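Local coordinates for MgGH51 (Meripilus giganteus, PDB 6ZPV), which probably removes alpha-L-arabinofuranosyl residues by hydrolysis, as an alpha-L-arabinofuranosidase of glycoside hydrolase family GH51, at residues A42-T47 with V264-L269; I104-T109 with V132-N137; D212-L217 with L275-D280. One frame throughout, in Å; residues are numbered along the deposited sequence.

Contact 1. Residues A42-T47 with V264-L269; sequences AFQQVT and VNTDGL
Gln44 and Gln45 are the residues of the loop 42-47 that touch Val264 and Thr266, and they occupy the central positions of a type II beta turn running from Phe43 to Val46. Gln44 comes first and does most of the work. Its CG stands anti to the carbonyl carbon (chi1 -75°) and the chain runs on extended, which carries the amide across to Thr266. There NE2 donates to the backbone O of Thr266 at 3.0 Å, with the donor tilted 23° from the carbonyl plane, while OE1 rests 3.4 Å from CG2 of Thr266. A second, weak bond runs from the same NE2 to the carbonyl of Arg254. Shortened to an alanine, the residue has no amide to offer, and the Thr266 carbonyl is likely to be left without its donor from this loop. At the backbone, the O of Gln44 lies 3.4 Å from CG1 of Val264. Gln45 follows with a simpler apolar touch: its CB sits 3.9 Å from CG2 of Val264, and its bent chain then leads the amide away toward weak bonds with Pro255 and Gly256. On the facing side, Thr266 OG1 accepts from the N of Gly268 at 2.9 Å and is also hydrogen-bonded to Asp30. The arrangement is a type II beta turn docked on the second strand of the two-stranded hairpin 257-258/264-265 and on the ST turn that follows it.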
loop_
_atom_site.group_PDB
_atom_site.type_symbol
_atom_site.label_atom_id
_atom_site.label_comp_id
_atom_site.label_asym_id
_atom_site.label_seq_id
_atom_site.Cartn_x
_atom_site.Cartn_y
_atom_site.Cartn_z
ATOM N N ALA A 42 -20.017 3.187 6.716
ATOM C CA ALA A 42 -20.587 3.033 8.067
ATOM C C ALA A 42 -20.551 4.347 8.825
ATOM O O ALA A 42 -20.708 4.360 10.054
ATOM C CB ALA A 42 -19.859 1.939 8.816
ATOM N N PHE A 43 -20.430 5.472 8.121
ATOM C CA PHE A 43 -20.547 6.808 8.722
ATOM C C PHE A 43 -19.519 6.947 9.853
ATOM O O PHE A 43 -19.763 7.643 10.851
ATOM C CB PHE A 43 -21.983 7.076 9.191
ATOM C CG PHE A 43 -22.965 6.758 8.074
ATOM C CD1 PHE A 43 -23.113 7.571 6.981
ATOM C CD2 PHE A 43 -23.624 5.543 8.062
ATOM C CE1 PHE A 43 -23.884 7.177 5.893
ATOM C CE2 PHE A 43 -24.379 5.152 6.985
ATOM C CZ PHE A 43 -24.503 5.949 5.913
ATOM N N GLN A 44 -18.339 6.355 9.684
ATOM C CA GLN A 44 -17.373 6.421 10.772
ATOM C C GLN A 44 -16.714 7.805 10.823
ATOM O O GLN A 44 -16.316 8.391 9.807
ATOM C CB GLN A 44 -16.245 5.409 10.531
ATOM C CG GLN A 44 -16.698 3.978 10.810
ATOM C CD GLN A 44 -15.783 2.955 10.130
ATOM O OE1 GLN A 44 -15.755 2.885 8.882
ATOM N NE2 GLN A 44 -15.001 2.179 10.902
ATOM N N GLN A 45 -16.622 8.311 12.053
ATOM C CA GLN A 45 -15.838 9.537 12.342
ATOM C C GLN A 45 -16.348 10.745 11.586
ATOM O O GLN A 45 -15.539 11.630 11.245
ATOM C CB GLN A 45 -14.335 9.304 12.104
ATOM C CG GLN A 45 -13.753 8.129 12.889
ATOM C CD GLN A 45 -13.808 8.248 14.384
ATOM O OE1 GLN A 45 -14.023 9.335 14.942
ATOM N NE2 GLN A 45 -13.607 7.148 15.057
ATOM N N VAL A 46 -17.655 10.802 11.359
ATOM C CA VAL A 46 -18.271 12.018 10.802
ATOM C C VAL A 46 -19.232 12.607 11.832
ATOM O O VAL A 46 -19.634 11.939 12.785
ATOM C CB VAL A 46 -19.025 11.742 9.478
ATOM C CG1 VAL A 46 -18.047 11.200 8.442
ATOM C CG2 VAL A 46 -20.194 10.785 9.671
ATOM N N THR A 47 -19.592 13.879 11.632
ATOM C CA THR A 47 -20.460 14.629 12.560
ATOM C C THR A 47 -21.900 14.497 12.094
ATOM O O THR A 47 -22.269 14.868 10.958
ATOM C CB THR A 47 -20.027 16.092 12.599
ATOM O OG1 THR A 47 -18.676 16.165 12.998
ATOM C CG2 THR A 47 -20.923 16.894 13.514
ATOM N N VAL A 264 -11.183 9.776 6.451
ATOM C CA VAL A 264 -11.450 8.690 7.402
ATOM C C VAL A 264 -10.941 7.361 6.866
ATOM O O VAL A 264 -11.216 7.011 5.717
ATOM C CB VAL A 264 -12.951 8.611 7.732
ATOM C CG1 VAL A 264 -13.270 7.441 8.607
ATOM C CG2 VAL A 264 -13.414 9.910 8.367
ATOM N N ASN A 265 -10.250 6.620 7.731
ATOM C CA ASN A 265 -9.947 5.216 7.492
ATOM C C ASN A 265 -10.985 4.365 8.210
ATOM O O ASN A 265 -11.243 4.531 9.383
ATOM C CB ASN A 265 -8.563 4.867 8.024
ATOM C CG ASN A 265 -7.366 5.436 7.331
ATOM O OD1 ASN A 265 -6.266 4.852 7.476
ATOM N ND2 ASN A 265 -7.476 6.549 6.612
ATOM N N THR A 266 -11.535 3.383 7.471
ATOM C CA THR A 266 -12.480 2.438 8.073
ATOM C C THR A 266 -11.783 1.467 9.038
ATOM O O THR A 266 -12.474 0.899 9.902
ATOM C CB THR A 266 -13.197 1.618 7.019
ATOM O OG1 THR A 266 -12.286 0.709 6.352
ATOM C CG2 THR A 266 -13.975 2.444 6.015
ATOM N N ASP A 267 -10.489 1.230 8.820
ATOM C CA ASP A 267 -9.734 0.139 9.465
ATOM C C ASP A 267 -10.277 -1.226 9.058
ATOM O O ASP A 267 -9.928 -2.233 9.713
ATOM C CB ASP A 267 -9.566 0.364 10.962
ATOM C CG ASP A 267 -8.488 1.395 11.313
ATOM O OD1 ASP A 267 -7.579 1.589 10.458
ATOM O OD2 ASP A 267 -8.548 1.925 12.440
ATOM N N GLY A 268 -11.049 -1.302 7.959
ATOM C CA GLY A 268 -11.371 -2.585 7.368
ATOM C C GLY A 268 -10.150 -3.304 6.850
ATOM O O GLY A 268 -10.129 -4.535 6.851
ATOM N N LEU A 269 -9.183 -2.539 6.368
ATOM C CA LEU A 269 -7.856 -3.060 6.051
ATOM C C LEU A 269 -7.088 -3.043 7.370
ATOM O O LEU A 269 -6.512 -2.006 7.736
ATOM C CB LEU A 269 -7.177 -2.231 4.990
ATOM C CG LEU A 269 -5.752 -2.655 4.626
ATOM C CD1 LEU A 269 -5.706 -4.068 4.154
ATOM C CD2 LEU A 269 -5.178 -1.699 3.584
#

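Contact 2. Residues I104-T109 with V132-N137; sequences IKVDST and VGLQTN
Leu134 holds its two methyl groups out like a fork toward Ile104 and Val106, in a beta sandwich built of two five-stranded antiparallel sheets. Strand 127-136, which carries Leu134, belongs to one sheet; the segment 104-109 is part of the link that leaves that sheet after strand 93-98 and enters the other at strand 112-119. With CG of Leu134 anti to the carbonyl carbon (chi1 -74°), the fork opens along the linking segment and each prong meets one residue. CD2 comes within 4.0 Å of CG2 of Ile104, the branch methyl and not the longer arm, and these two side chains run at a slant to each other. CD1 lies 4.2 Å from CG2 of Val106; here the side chains point in opposite directions and slide past one another, methyl beside methyl. The contact is purely apolar and all three residues are buried. Val106 also packs on Leu142 of the edge strand 141-150 and on Asn174, while backbone bonds from Ile104 to Val172 and from Val106 to Ala169 fix the segment in place. Further on, the segment bends through an Asx turn: Asp107 OD1 accepts the N of Thr109 at 2.8 Å, nearly along its C-O axis, and the OG1 hydroxyl of Thr109 at 2.7 Å, from above the carboxylate plane.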
loop_
_atom_site.group_PDB
_atom_site.type_symbol
_atom_site.label_atom_id
_atom_site.label_comp_id
_atom_site.label_asym_id
_atom_site.label_seq_id
_atom_site.Cartn_x
_atom_site.Cartn_y
_atom_site.Cartn_z
ATOM N N ILE A 104 -17.820 2.643 -9.529
ATOM C CA ILE A 104 -17.869 1.219 -9.201
ATOM C C ILE A 104 -17.776 0.472 -10.501
ATOM O O ILE A 104 -18.623 0.685 -11.367
ATOM C CB ILE A 104 -19.105 0.805 -8.385
ATOM C CG1 ILE A 104 -19.296 1.638 -7.124
ATOM C CG2 ILE A 104 -19.078 -0.691 -8.144
ATOM C CD1 ILE A 104 -20.547 1.303 -6.307
ATOM N N LYS A 105 -16.833 -0.425 -10.615
ATOM C CA LYS A 105 -16.730 -1.307 -11.775
ATOM C C LYS A 105 -17.763 -2.419 -11.675
ATOM O O LYS A 105 -17.765 -3.160 -10.665
ATOM C CB LYS A 105 -15.336 -1.891 -11.907
ATOM C CG LYS A 105 -15.175 -2.911 -12.991
ATOM C CD LYS A 105 -13.708 -3.317 -13.170
ATOM C CE LYS A 105 -13.499 -4.562 -13.966
ATOM N NZ LYS A 105 -12.038 -4.792 -14.148
ATOM N N VAL A 106 -18.595 -2.530 -12.700
ATOM C CA VAL A 106 -19.679 -3.523 -12.802
ATOM C C VAL A 106 -19.340 -4.494 -13.913
ATOM O O VAL A 106 -19.364 -4.084 -15.092
ATOM C CB VAL A 106 -21.050 -2.869 -13.025
ATOM C CG1 VAL A 106 -22.158 -3.905 -13.112
ATOM C CG2 VAL A 106 -21.324 -1.865 -11.871
ATOM N N ASP A 107 -18.953 -5.708 -13.541
ATOM C CA ASP A 107 -18.435 -6.749 -14.472
ATOM C C ASP A 107 -19.319 -7.988 -14.374
ATOM O O ASP A 107 -19.517 -8.528 -13.274
ATOM C CB ASP A 107 -16.975 -7.033 -14.100
ATOM C CG ASP A 107 -16.282 -7.955 -15.089
ATOM O OD1 ASP A 107 -16.793 -9.017 -15.380
ATOM O OD2 ASP A 107 -15.205 -7.551 -15.533
ATOM N N SER A 108 -19.826 -8.432 -15.505
ATOM C CA SER A 108 -20.704 -9.602 -15.609
ATOM C C SER A 108 -20.076 -10.908 -15.177
ATOM O O SER A 108 -20.838 -11.874 -14.934
ATOM C CB SER A 108 -21.223 -9.761 -17.098
ATOM O OG SER A 108 -20.109 -10.118 -17.939
ATOM N N THR A 109 -18.761 -10.992 -15.123
ATOM C CA THR A 109 -18.112 -12.229 -14.692
ATOM C C THR A 109 -17.947 -12.267 -13.170
ATOM O O THR A 109 -17.428 -13.282 -12.671
ATOM C CB THR A 109 -16.755 -12.404 -15.392
ATOM O OG1 THR A 109 -15.797 -11.503 -14.880
ATOM C CG2 THR A 109 -16.854 -12.305 -16.906
ATOM N N VAL A 132 -31.615 -4.312 -3.141
ATOM C CA VAL A 132 -30.269 -3.746 -3.261
ATOM C C VAL A 132 -29.766 -4.024 -4.683
ATOM O O VAL A 132 -30.228 -4.982 -5.352
ATOM C CB VAL A 132 -29.297 -4.293 -2.210
ATOM C CG1 VAL A 132 -29.856 -4.120 -0.828
ATOM C CG2 VAL A 132 -28.865 -5.735 -2.443
ATOM N N GLY A 133 -28.823 -3.247 -5.145
ATOM C CA GLY A 133 -28.311 -3.473 -6.497
ATOM C C GLY A 133 -27.281 -2.507 -6.928
ATOM O O GLY A 133 -26.709 -1.730 -6.148
ATOM N N LEU A 134 -26.945 -2.635 -8.224
ATOM C CA LEU A 134 -26.034 -1.739 -8.924
ATOM C C LEU A 134 -26.808 -1.082 -10.101
ATOM O O LEU A 134 -27.550 -1.797 -10.769
ATOM C CB LEU A 134 -24.821 -2.521 -9.434
ATOM C CG LEU A 134 -23.845 -2.914 -8.342
ATOM C CD1 LEU A 134 -22.995 -4.118 -8.796
ATOM C CD2 LEU A 134 -22.943 -1.736 -7.992
ATOM N N GLN A 135 -26.609 0.220 -10.288
ATOM C CA GLN A 135 -27.239 0.955 -11.386
ATOM C C GLN A 135 -26.178 1.808 -12.057
ATOM O O GLN A 135 -25.232 2.257 -11.427
ATOM C CB GLN A 135 -28.436 1.762 -10.871
ATOM C CG GLN A 135 -28.054 2.870 -9.898
ATOM C CD GLN A 135 -29.233 3.731 -9.542
ATOM O OE1 GLN A 135 -30.257 3.244 -9.118
ATOM N NE2 GLN A 135 -29.074 5.049 -9.707
ATOM N N THR A 136 -26.434 2.103 -13.343
ATOM C CA THR A 136 -25.721 3.227 -13.928
ATOM C C THR A 136 -26.040 4.531 -13.192
ATOM O O THR A 136 -27.157 4.623 -12.593
ATOM C CB THR A 136 -25.985 3.382 -15.417
ATOM O OG1 THR A 136 -27.352 3.804 -15.572
ATOM C CG2 THR A 136 -25.727 2.089 -16.177
ATOM N N ASN A 137 -25.153 5.539 -13.262
ATOM C CA ASN A 137 -25.456 6.802 -12.569
ATOM C C ASN A 137 -26.669 7.473 -13.258
ATOM O O ASN A 137 -27.256 8.303 -12.597
ATOM C CB ASN A 137 -24.227 7.696 -12.421
ATOM C CG ASN A 137 -23.344 7.178 -11.310
ATOM O OD1 ASN A 137 -23.697 6.230 -10.602
ATOM N ND2 ASN A 137 -22.182 7.738 -11.164
#

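Contact 3. Residues D212-L217 with L275-D280; sequences DIAETL and LQFFED
The ring of Phe277 is met obliquely by two aliphatic groups from the helix 211-219. Its CE1 lies 3.9 Å from CB of Ala214, and its CZ lies 4.2 Å from CD1 of Leu217, whose side chain crosses that of the phenylalanine at about a right angle. One ring thus bridges residues three apart on the partner helix. The neighbouring ring, Phe278, is turned elsewhere: the backbone N of Leu275 sits over one face, 4.0 Å from the ring plane and displaced from its centre, and outside the two segments the ring makes an edge-to-face contact with Phe227. A third flat group, the amide of Gln276, clasps its own helix, NE2 donating at 3.0 Å both to Glu279 OE1 and to Asp280 OD1 and reaching each from above its carboxylate plane. Asp280 OD1 also forms a salt bridge with Arg205. With CG anti to the backbone N (chi1 -179°), the ring of Phe277 is carried out toward helix 211-219; Ala214, with nothing beyond its CB, lets the ring come close. On the other helix the O of Asp212 takes two donors from opposite faces of its plane, the N of Thr216 and, at 2.7 Å, its OG1 hydroxyl. Leu217 also packs on Leu33. This is the lateral packing of two helices on the outside of the (beta/alpha)8 barrel expected of GH51, preceding strands 224-227 and 284-289 respectively.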
loop_
_atom_site.group_PDB
_atom_site.type_symbol
_atom_site.label_atom_id
_atom_site.label_comp_id
_atom_site.label_asym_id
_atom_site.label_seq_id
_atom_site.Cartn_x
_atom_site.Cartn_y
_atom_site.Cartn_z
ATOM N N ASP A 212 -6.945 -6.765 -9.146
ATOM C CA ASP A 212 -5.950 -6.223 -10.076
ATOM C C ASP A 212 -4.784 -5.532 -9.334
ATOM O O ASP A 212 -3.643 -5.741 -9.751
ATOM C CB ASP A 212 -6.608 -5.370 -11.161
ATOM C CG ASP A 212 -7.392 -4.152 -10.703
ATOM O OD1 ASP A 212 -7.502 -3.951 -9.469
ATOM O OD2 ASP A 212 -7.924 -3.396 -11.612
ATOM N N ILE A 213 -5.075 -4.802 -8.282
ATOM C CA ILE A 213 -4.026 -4.127 -7.531
ATOM C C ILE A 213 -3.181 -5.183 -6.810
ATOM O O ILE A 213 -1.940 -5.119 -6.895
ATOM C CB ILE A 213 -4.624 -3.089 -6.556
ATOM C CG1 ILE A 213 -5.357 -1.979 -7.297
ATOM C CG2 ILE A 213 -3.530 -2.581 -5.650
ATOM C CD1 ILE A 213 -6.027 -0.964 -6.381
ATOM N N ALA A 214 -3.803 -6.129 -6.110
ATOM C CA ALA A 214 -3.040 -7.135 -5.371
ATOM C C ALA A 214 -2.117 -7.889 -6.345
ATOM O O ALA A 214 -0.969 -8.163 -6.019
ATOM C CB ALA A 214 -3.980 -8.094 -4.668
ATOM N N GLU A 215 -2.652 -8.293 -7.490
ATOM C CA GLU A 215 -1.844 -9.031 -8.481
ATOM C C GLU A 215 -0.689 -8.199 -8.999
ATOM O O GLU A 215 0.412 -8.711 -9.283
ATOM C CB GLU A 215 -2.719 -9.454 -9.619
ATOM C CG GLU A 215 -3.753 -10.521 -9.290
ATOM C CD GLU A 215 -4.866 -10.728 -10.304
ATOM O OE1 GLU A 215 -4.846 -10.001 -11.345
ATOM O OE2 GLU A 215 -5.813 -11.504 -10.022
ATOM N N THR A 216 -0.909 -6.889 -9.188
ATOM C CA THR A 216 0.144 -5.966 -9.643
ATOM C C THR A 216 1.256 -5.890 -8.603
ATOM O O THR A 216 2.458 -5.884 -8.980
ATOM C CB THR A 216 -0.423 -4.598 -9.982
ATOM O OG1 THR A 216 -1.431 -4.675 -10.980
ATOM C CG2 THR A 216 0.631 -3.608 -10.436
ATOM N N LEU A 217 0.921 -5.789 -7.327
ATOM C CA LEU A 217 1.948 -5.776 -6.295
ATOM C C LEU A 217 2.703 -7.077 -6.330
ATOM O O LEU A 217 3.952 -7.073 -6.247
ATOM C CB LEU A 217 1.287 -5.546 -4.923
ATOM C CG LEU A 217 0.584 -4.194 -4.773
ATOM C CD1 LEU A 217 0.122 -4.019 -3.321
ATOM C CD2 LEU A 217 1.361 -3.034 -5.289
ATOM N N LEU A 275 -1.618 -9.294 7.295
ATOM C CA LEU A 275 -0.829 -10.507 7.482
ATOM C C LEU A 275 -1.229 -11.628 6.519
ATOM O O LEU A 275 -0.335 -12.312 5.978
ATOM C CB LEU A 275 -0.943 -10.988 8.939
ATOM C CG LEU A 275 -0.388 -10.027 9.987
ATOM C CD1 LEU A 275 -0.800 -10.439 11.381
ATOM C CD2 LEU A 275 1.126 -9.936 9.878
ATOM N N GLN A 276 -2.519 -11.761 6.251
ATOM C CA GLN A 276 -2.988 -12.784 5.301
ATOM C C GLN A 276 -2.434 -12.462 3.903
ATOM O O GLN A 276 -2.066 -13.389 3.160
ATOM C CB GLN A 276 -4.516 -12.878 5.300
ATOM C CG GLN A 276 -5.023 -14.041 4.488
ATOM C CD GLN A 276 -4.500 -15.380 4.997
ATOM O OE1 GLN A 276 -4.847 -15.769 6.132
ATOM N NE2 GLN A 276 -3.759 -16.124 4.174
ATOM N N PHE A 277 -2.408 -11.195 3.519
ATOM C CA PHE A 277 -1.850 -10.825 2.204
ATOM C C PHE A 277 -0.374 -11.194 2.114
ATOM O O PHE A 277 0.092 -11.685 1.071
ATOM C CB PHE A 277 -2.024 -9.319 1.995
ATOM C CG PHE A 277 -1.513 -8.815 0.674
ATOM C CD1 PHE A 277 -1.959 -9.379 -0.517
ATOM C CD2 PHE A 277 -0.668 -7.727 0.611
ATOM C CE1 PHE A 277 -1.506 -8.915 -1.738
ATOM C CE2 PHE A 277 -0.253 -7.243 -0.618
ATOM C CZ PHE A 277 -0.702 -7.792 -1.767
ATOM N N PHE A 278 0.370 -11.019 3.213
ATOM C CA PHE A 278 1.788 -11.412 3.218
ATOM C C PHE A 278 1.928 -12.934 2.995
ATOM O O PHE A 278 2.746 -13.377 2.153
ATOM C CB PHE A 278 2.482 -10.967 4.506
ATOM C CG PHE A 278 2.294 -9.521 4.863
ATOM C CD1 PHE A 278 1.972 -8.555 3.914
ATOM C CD2 PHE A 278 2.367 -9.117 6.178
ATOM C CE1 PHE A 278 1.731 -7.247 4.287
ATOM C CE2 PHE A 278 2.124 -7.801 6.546
ATOM C CZ PHE A 278 1.756 -6.885 5.611
ATOM N N GLU A 279 1.122 -13.693 3.739
ATOM C CA GLU A 279 1.106 -15.140 3.569
ATOM C C GLU A 279 0.766 -15.490 2.122
ATOM O O GLU A 279 1.424 -16.385 1.506
ATOM C CB GLU A 279 0.088 -15.797 4.526
ATOM C CG GLU A 279 -0.049 -17.265 4.365
ATOM C CD GLU A 279 -0.873 -17.835 5.490
ATOM O OE1 GLU A 279 -2.023 -18.339 5.206
ATOM O OE2 GLU A 279 -0.462 -17.724 6.626
ATOM N N ASP A 280 -0.185 -14.796 1.521
ATOM C CA ASP A 280 -0.668 -15.099 0.166
ATOM C C ASP A 280 0.319 -14.732 -0.933
ATOM O O ASP A 280 0.126 -15.170 -2.061
ATOM C CB ASP A 280 -2.015 -14.417 -0.085
ATOM C CG ASP A 280 -3.163 -14.992 0.747
ATOM O OD1 ASP A 280 -3.003 -16.111 1.299
ATOM O OD2 ASP A 280 -4.222 -14.329 0.786
#

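Overall arrangement
Contacts 2 and 3 are buried and wholly apolar across their segments, whereas contact 1 is partly buried and adds an amide-to-carbonyl hydrogen bond to its methyl contacts. Each joins different elements: contact 1 brings a loop leading toward the sandwich against the barrel domain, contact 2 stays within the sandwich, and contact 3 pairs two barrel helices. Along the chain, both segments of contact 2 fall between those of contact 1, while contacts 1 and 3 interleave, strand 264-265 being followed by helix 271-281. The contact centres lie about 23 to 24 Å apart, and none touches another; contact 3 is nearest the chain centre, contact 2 farthest.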